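Local coordinates for protein 433aa long hypothetical phosphoribosylglycinamide formyl transferase (Pyrococcus horikoshii, PDB 2DWC) that is of unknown function but belongs to the ATP-grasp family, has a Rossmann-like preATP-grasp domain and is found with ADP bound, at residues Ala14-Gly28 and Val43-Met57. Residues are numbered along the deposited sequence; the frame is centred on the assembly and turned at random.
Sequences ATTDSAQKILLLGSG and VEVVAVDRYANAPAM
Ile22 and Leu24 each bond through N and O to alternate residues of Glu44-Val48, and the strand axes, 4.7 Å apart at 15°, confirm parallel pairing; Leu24 N to Val46 O, at 2.8 Å, is representative. On one face Leu23 CD1 presses against Val46 CG1 at 3.5 Å, tighter than usual for carbons, and also meets Val48 CG2; with CG anti to the backbone N (chi1 -179°), the end of Leu23 comes nearer to strand 44-49 than the direction of its CB alone would suggest. Helix 71-81 covers that face. On the other, Leu24 CD1 bridges Val45 CG1 and Ala56 CB, while Ile22 lies alongside Val45 beneath helix 29-40.

From the loop ahead of strand 21-25, Thr15 N donates to Glu44 OE2 at 2.8 Å, from above the carboxylate plane. Glu44 OE1 pairs with Arg62 and shares a water with Lys21 NZ, whose direct salt bridge is to Glu81. At the other end, Asp49 OD2 takes Ser27 N at 2.7 Å in a nearly straight bond (173°), while OD1 receives Arg50 N, so both carboxylate oxygens are held by backbone amides. Ser27 O accepts Ala56 N, and Ser27 CB packs 3.6 Å from Ala54 CB.

Strand 21-25, helix 29-40 and strand 44-49 thus form a beta-alpha-beta crossover whose glycine-bearing turn at Gly26 and Gly28, with an acidic residue ending the second strand, resembles a Rossmann-type arrangement, consistent with a preATP-grasp domain.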
loop_
_atom_site.group_PDB
_atom_site.type_symbol
_atom_site.label_atom_id
_atom_site.label_comp_id
_atom_site.label_asym_id
_atom_site.label_seq_id
_atom_site.Cartn_x
_atom_site.Cartn_y
_atom_site.Cartn_z
ATOM N N ALA B 14 5.080 -8.899 -14.380
ATOM C CA ALA B 14 3.833 -8.503 -15.059
ATOM C C ALA B 14 4.150 -7.788 -16.375
ATOM O O ALA B 14 5.144 -7.028 -16.491
ATOM C CB ALA B 14 3.047 -7.515 -14.142
ATOM N N THR B 15 3.242 -7.987 -17.343
ATOM C CA THR B 15 3.280 -7.424 -18.681
ATOM C C THR B 15 4.296 -8.110 -19.633
ATOM O O THR B 15 4.316 -7.792 -20.810
ATOM C CB THR B 15 3.499 -5.869 -18.756
ATOM O OG1 THR B 15 4.892 -5.512 -18.613
ATOM C CG2 THR B 15 2.638 -5.148 -17.709
ATOM N N THR B 16 5.074 -9.068 -19.122
ATOM C CA THR B 16 6.042 -9.793 -19.944
ATOM C C THR B 16 5.626 -11.245 -19.937
ATOM O O THR B 16 4.714 -11.636 -19.209
ATOM C CB THR B 16 7.516 -9.713 -19.396
ATOM O OG1 THR B 16 7.669 -10.577 -18.248
ATOM C CG2 THR B 16 7.840 -8.278 -18.990
ATOM N N ASP B 17 6.293 -12.059 -20.748
ATOM C CA ASP B 17 5.896 -13.462 -20.763
ATOM C C ASP B 17 6.314 -14.244 -19.511
ATOM O O ASP B 17 5.933 -15.401 -19.377
ATOM C CB ASP B 17 6.409 -14.171 -22.023
ATOM C CG ASP B 17 7.917 -14.422 -21.958
ATOM O OD1 ASP B 17 8.314 -15.588 -21.929
ATOM O OD2 ASP B 17 8.693 -13.462 -21.920
ATOM N N SER B 18 7.058 -13.653 -18.575
ATOM C CA SER B 18 7.380 -14.444 -17.362
ATOM C C SER B 18 6.345 -14.180 -16.245
ATOM O O SER B 18 6.394 -14.740 -15.151
ATOM C CB SER B 18 8.778 -14.100 -16.822
ATOM O OG SER B 18 8.851 -12.748 -16.384
ATOM N N ALA B 19 5.350 -13.356 -16.527
ATOM C CA ALA B 19 4.385 -13.016 -15.497
ATOM C C ALA B 19 3.541 -14.101 -14.862
ATOM O O ALA B 19 3.132 -15.059 -15.552
ATOM C CB ALA B 19 3.378 -11.974 -16.074
ATOM N N GLN B 20 3.278 -13.936 -13.552
ATOM C CA GLN B 20 2.268 -14.749 -12.873
ATOM C C GLN B 20 1.022 -13.828 -13.017
ATOM O O GLN B 20 1.171 -12.622 -13.205
ATOM C CB GLN B 20 2.562 -14.936 -11.408
ATOM C CG GLN B 20 3.363 -16.236 -11.219
ATOM C CD GLN B 20 4.764 -16.050 -11.781
ATOM O OE1 GLN B 20 5.395 -15.046 -11.498
ATOM N NE2 GLN B 20 5.220 -16.988 -12.612
ATOM N N LYS B 21 -0.182 -14.385 -12.892
ATOM C CA LYS B 21 -1.388 -13.570 -13.127
ATOM C C LYS B 21 -2.535 -14.009 -12.206
ATOM O O LYS B 21 -2.762 -15.214 -12.007
ATOM C CB LYS B 21 -1.841 -13.776 -14.598
ATOM C CG LYS B 21 -3.068 -12.908 -14.997
ATOM C CD LYS B 21 -3.576 -13.377 -16.383
ATOM C CE LYS B 21 -2.523 -13.076 -17.436
ATOM N NZ LYS B 21 -2.981 -13.537 -18.795
ATOM N N ILE B 22 -3.187 -13.043 -11.577
ATOM C CA ILE B 22 -4.366 -13.395 -10.778
ATOM C C ILE B 22 -5.592 -12.843 -11.477
ATOM O O ILE B 22 -5.495 -11.836 -12.177
ATOM C CB ILE B 22 -4.311 -12.806 -9.357
ATOM C CG1 ILE B 22 -4.216 -11.258 -9.395
ATOM C CG2 ILE B 22 -3.110 -13.454 -8.604
ATOM C CD1 ILE B 22 -4.261 -10.647 -7.958
ATOM N N LEU B 23 -6.742 -13.514 -11.284
ATOM C CA LEU B 23 -7.996 -13.099 -11.892
ATOM C C LEU B 23 -8.945 -12.834 -10.714
ATOM O O LEU B 23 -9.317 -13.766 -9.992
ATOM C CB LEU B 23 -8.557 -14.230 -12.795
ATOM C CG LEU B 23 -9.858 -13.848 -13.489
ATOM C CD1 LEU B 23 -9.643 -12.699 -14.491
ATOM C CD2 LEU B 23 -10.406 -15.092 -14.206
ATOM N N LEU B 24 -9.271 -11.557 -10.515
ATOM C CA LEU B 24 -10.180 -11.167 -9.432
ATOM C C LEU B 24 -11.635 -11.233 -9.915
ATOM O O LEU B 24 -11.979 -10.543 -10.866
ATOM C CB LEU B 24 -9.875 -9.718 -8.993
ATOM C CG LEU B 24 -8.453 -9.560 -8.421
ATOM C CD1 LEU B 24 -8.216 -8.081 -8.144
ATOM C CD2 LEU B 24 -8.326 -10.318 -7.077
ATOM N N LEU B 25 -12.467 -12.098 -9.322
ATOM C CA LEU B 25 -13.895 -12.144 -9.710
ATOM C C LEU B 25 -14.598 -11.303 -8.650
ATOM O O LEU B 25 -14.948 -11.795 -7.554
ATOM C CB LEU B 25 -14.394 -13.584 -9.762
ATOM C CG LEU B 25 -13.622 -14.427 -10.803
ATOM C CD1 LEU B 25 -14.329 -15.841 -10.882
ATOM C CD2 LEU B 25 -13.584 -13.788 -12.240
ATOM N N GLY B 26 -14.839 -10.018 -8.983
ATOM C CA GLY B 26 -15.363 -9.088 -7.988
ATOM C C GLY B 26 -14.245 -8.088 -7.805
ATOM O O GLY B 26 -13.121 -8.456 -7.419
ATOM N N SER B 27 -14.526 -6.808 -8.096
ATOM C CA SER B 27 -13.481 -5.797 -8.072
ATOM C C SER B 27 -13.768 -4.662 -7.116
ATOM O O SER B 27 -13.469 -3.507 -7.409
ATOM C CB SER B 27 -13.299 -5.243 -9.502
ATOM O OG SER B 27 -12.925 -6.312 -10.392
ATOM N N GLY B 28 -14.387 -4.993 -5.980
ATOM C CA GLY B 28 -14.646 -3.967 -4.963
ATOM C C GLY B 28 -13.380 -3.575 -4.180
ATOM O O GLY B 28 -12.251 -3.882 -4.585
ATOM N N VAL B 43 3.132 -8.775 -9.950
ATOM C CA VAL B 43 2.212 -9.820 -10.397
ATOM C C VAL B 43 1.113 -9.175 -11.260
ATOM O O VAL B 43 0.584 -8.113 -10.915
ATOM C CB VAL B 43 1.601 -10.555 -9.205
ATOM C CG1 VAL B 43 0.476 -11.526 -9.676
ATOM C CG2 VAL B 43 2.751 -11.410 -8.525
ATOM N N GLU B 44 0.791 -9.831 -12.378
ATOM C CA GLU B 44 -0.179 -9.280 -13.316
ATOM C C GLU B 44 -1.587 -9.478 -12.767
ATOM O O GLU B 44 -1.925 -10.550 -12.285
ATOM C CB GLU B 44 -0.013 -9.987 -14.669
ATOM C CG GLU B 44 -0.784 -9.273 -15.825
ATOM C CD GLU B 44 -0.233 -9.613 -17.212
ATOM O OE1 GLU B 44 -1.054 -9.787 -18.142
ATOM O OE2 GLU B 44 1.013 -9.678 -17.384
ATOM N N VAL B 45 -2.434 -8.456 -12.896
ATOM C CA VAL B 45 -3.800 -8.513 -12.349
ATOM C C VAL B 45 -4.878 -8.268 -13.390
ATOM O O VAL B 45 -4.815 -7.270 -14.111
ATOM C CB VAL B 45 -4.015 -7.391 -11.282
ATOM C CG1 VAL B 45 -5.419 -7.498 -10.650
ATOM C CG2 VAL B 45 -2.964 -7.538 -10.184
ATOM N N VAL B 46 -5.859 -9.165 -13.452
ATOM C CA VAL B 46 -6.983 -8.969 -14.353
ATOM C C VAL B 46 -8.179 -8.922 -13.386
ATOM O O VAL B 46 -8.346 -9.813 -12.552
ATOM C CB VAL B 46 -7.118 -10.116 -15.324
ATOM C CG1 VAL B 46 -8.365 -9.917 -16.177
ATOM C CG2 VAL B 46 -5.915 -10.134 -16.207
ATOM N N ALA B 47 -8.975 -7.857 -13.502
ATOM C CA ALA B 47 -10.104 -7.637 -12.589
ATOM C C ALA B 47 -11.420 -7.730 -13.327
ATOM O O ALA B 47 -11.593 -7.077 -14.356
ATOM C CB ALA B 47 -9.947 -6.213 -11.976
ATOM N N VAL B 48 -12.355 -8.472 -12.758
ATOM C CA VAL B 48 -13.671 -8.669 -13.373
ATOM C C VAL B 48 -14.782 -8.194 -12.450
ATOM O O VAL B 48 -14.716 -8.367 -11.222
ATOM C CB VAL B 48 -13.899 -10.202 -13.628
ATOM C CG1 VAL B 48 -15.230 -10.474 -14.415
ATOM C CG2 VAL B 48 -12.684 -10.764 -14.415
ATOM N N ASP B 49 -15.804 -7.577 -13.030
ATOM C CA ASP B 49 -16.974 -7.228 -12.240
ATOM C C ASP B 49 -18.134 -6.902 -13.185
ATOM O O ASP B 49 -17.982 -6.999 -14.404
ATOM C CB ASP B 49 -16.714 -6.073 -11.254
ATOM C CG ASP B 49 -17.554 -6.201 -9.980
ATOM O OD1 ASP B 49 -18.787 -6.494 -10.062
ATOM O OD2 ASP B 49 -17.008 -5.946 -8.872
ATOM N N ARG B 50 -19.286 -6.553 -12.625
ATOM C CA ARG B 50 -20.464 -6.275 -13.455
ATOM C C ARG B 50 -20.566 -4.856 -13.931
ATOM O O ARG B 50 -21.495 -4.520 -14.712
ATOM C CB ARG B 50 -21.764 -6.651 -12.692
ATOM C CG ARG B 50 -21.932 -5.847 -11.442
ATOM C CD ARG B 50 -23.109 -6.370 -10.590
ATOM N NE ARG B 50 -24.359 -6.396 -11.341
ATOM C CZ ARG B 50 -25.013 -5.311 -11.757
ATOM N NH1 ARG B 50 -24.532 -4.089 -11.510
ATOM N NH2 ARG B 50 -26.180 -5.448 -12.378
ATOM N N TYR B 51 -19.636 -3.999 -13.492
ATOM C CA TYR B 51 -19.662 -2.605 -13.950
ATOM C C TYR B 51 -18.247 -2.190 -14.234
ATOM O O TYR B 51 -17.323 -2.837 -13.753
ATOM C CB TYR B 51 -20.309 -1.693 -12.905
ATOM C CG TYR B 51 -19.568 -1.551 -11.600
ATOM C CD1 TYR B 51 -18.815 -0.399 -11.323
ATOM C CD2 TYR B 51 -19.648 -2.557 -10.619
ATOM C CE1 TYR B 51 -18.163 -0.242 -10.098
ATOM C CE2 TYR B 51 -18.991 -2.404 -9.378
ATOM C CZ TYR B 51 -18.257 -1.240 -9.139
ATOM O OH TYR B 51 -17.615 -1.096 -7.926
ATOM N N ALA B 52 -18.073 -1.125 -15.021
ATOM C CA ALA B 52 -16.727 -0.700 -15.386
ATOM C C ALA B 52 -16.114 0.251 -14.357
ATOM O O ALA B 52 -16.836 0.881 -13.574
ATOM C CB ALA B 52 -16.748 0.020 -16.824
ATOM N N ASN B 53 -14.779 0.324 -14.389
ATOM C CA ASN B 53 -14.031 1.198 -13.478
ATOM C C ASN B 53 -14.308 0.917 -12.012
ATOM O O ASN B 53 -14.266 1.804 -11.172
ATOM C CB ASN B 53 -14.284 2.680 -13.835
ATOM C CG ASN B 53 -13.640 3.063 -15.164
ATOM O OD1 ASN B 53 -12.550 2.566 -15.501
ATOM N ND2 ASN B 53 -14.282 3.964 -15.913
ATOM N N ALA B 54 -14.563 -0.353 -11.705
ATOM C CA ALA B 54 -14.744 -0.769 -10.309
ATOM C C ALA B 54 -13.374 -0.510 -9.641
ATOM O O ALA B 54 -12.320 -0.472 -10.310
ATOM C CB ALA B 54 -15.109 -2.280 -10.281
ATOM N N PRO B 55 -13.353 -0.369 -8.312
ATOM C CA PRO B 55 -12.097 -0.085 -7.604
ATOM C C PRO B 55 -10.875 -0.888 -8.025
ATOM O O PRO B 55 -9.828 -0.302 -8.341
ATOM C CB PRO B 55 -12.483 -0.274 -6.131
ATOM C CG PRO B 55 -13.940 0.200 -6.099
ATOM C CD PRO B 55 -14.508 -0.448 -7.404
ATOM N N ALA B 56 -10.990 -2.221 -8.053
ATOM C CA ALA B 56 -9.825 -3.037 -8.423
ATOM C C ALA B 56 -9.441 -2.908 -9.892
ATOM O O ALA B 56 -8.267 -3.077 -10.257
ATOM C CB ALA B 56 -10.075 -4.499 -8.068
ATOM N N MET B 57 -10.415 -2.616 -10.753
ATOM C CA MET B 57 -10.136 -2.452 -12.176
ATOM C C MET B 57 -9.220 -1.231 -12.395
ATOM O O MET B 57 -8.404 -1.228 -13.307
ATOM C CB MET B 57 -11.445 -2.222 -12.961
ATOM C CG MET B 57 -12.267 -3.502 -13.075
ATOM S SD MET B 57 -13.810 -3.078 -13.913
ATOM C CE MET B 57 -14.681 -4.694 -13.693
HETATM O O HOH W 1 -0.812 -12.331 -19.959
#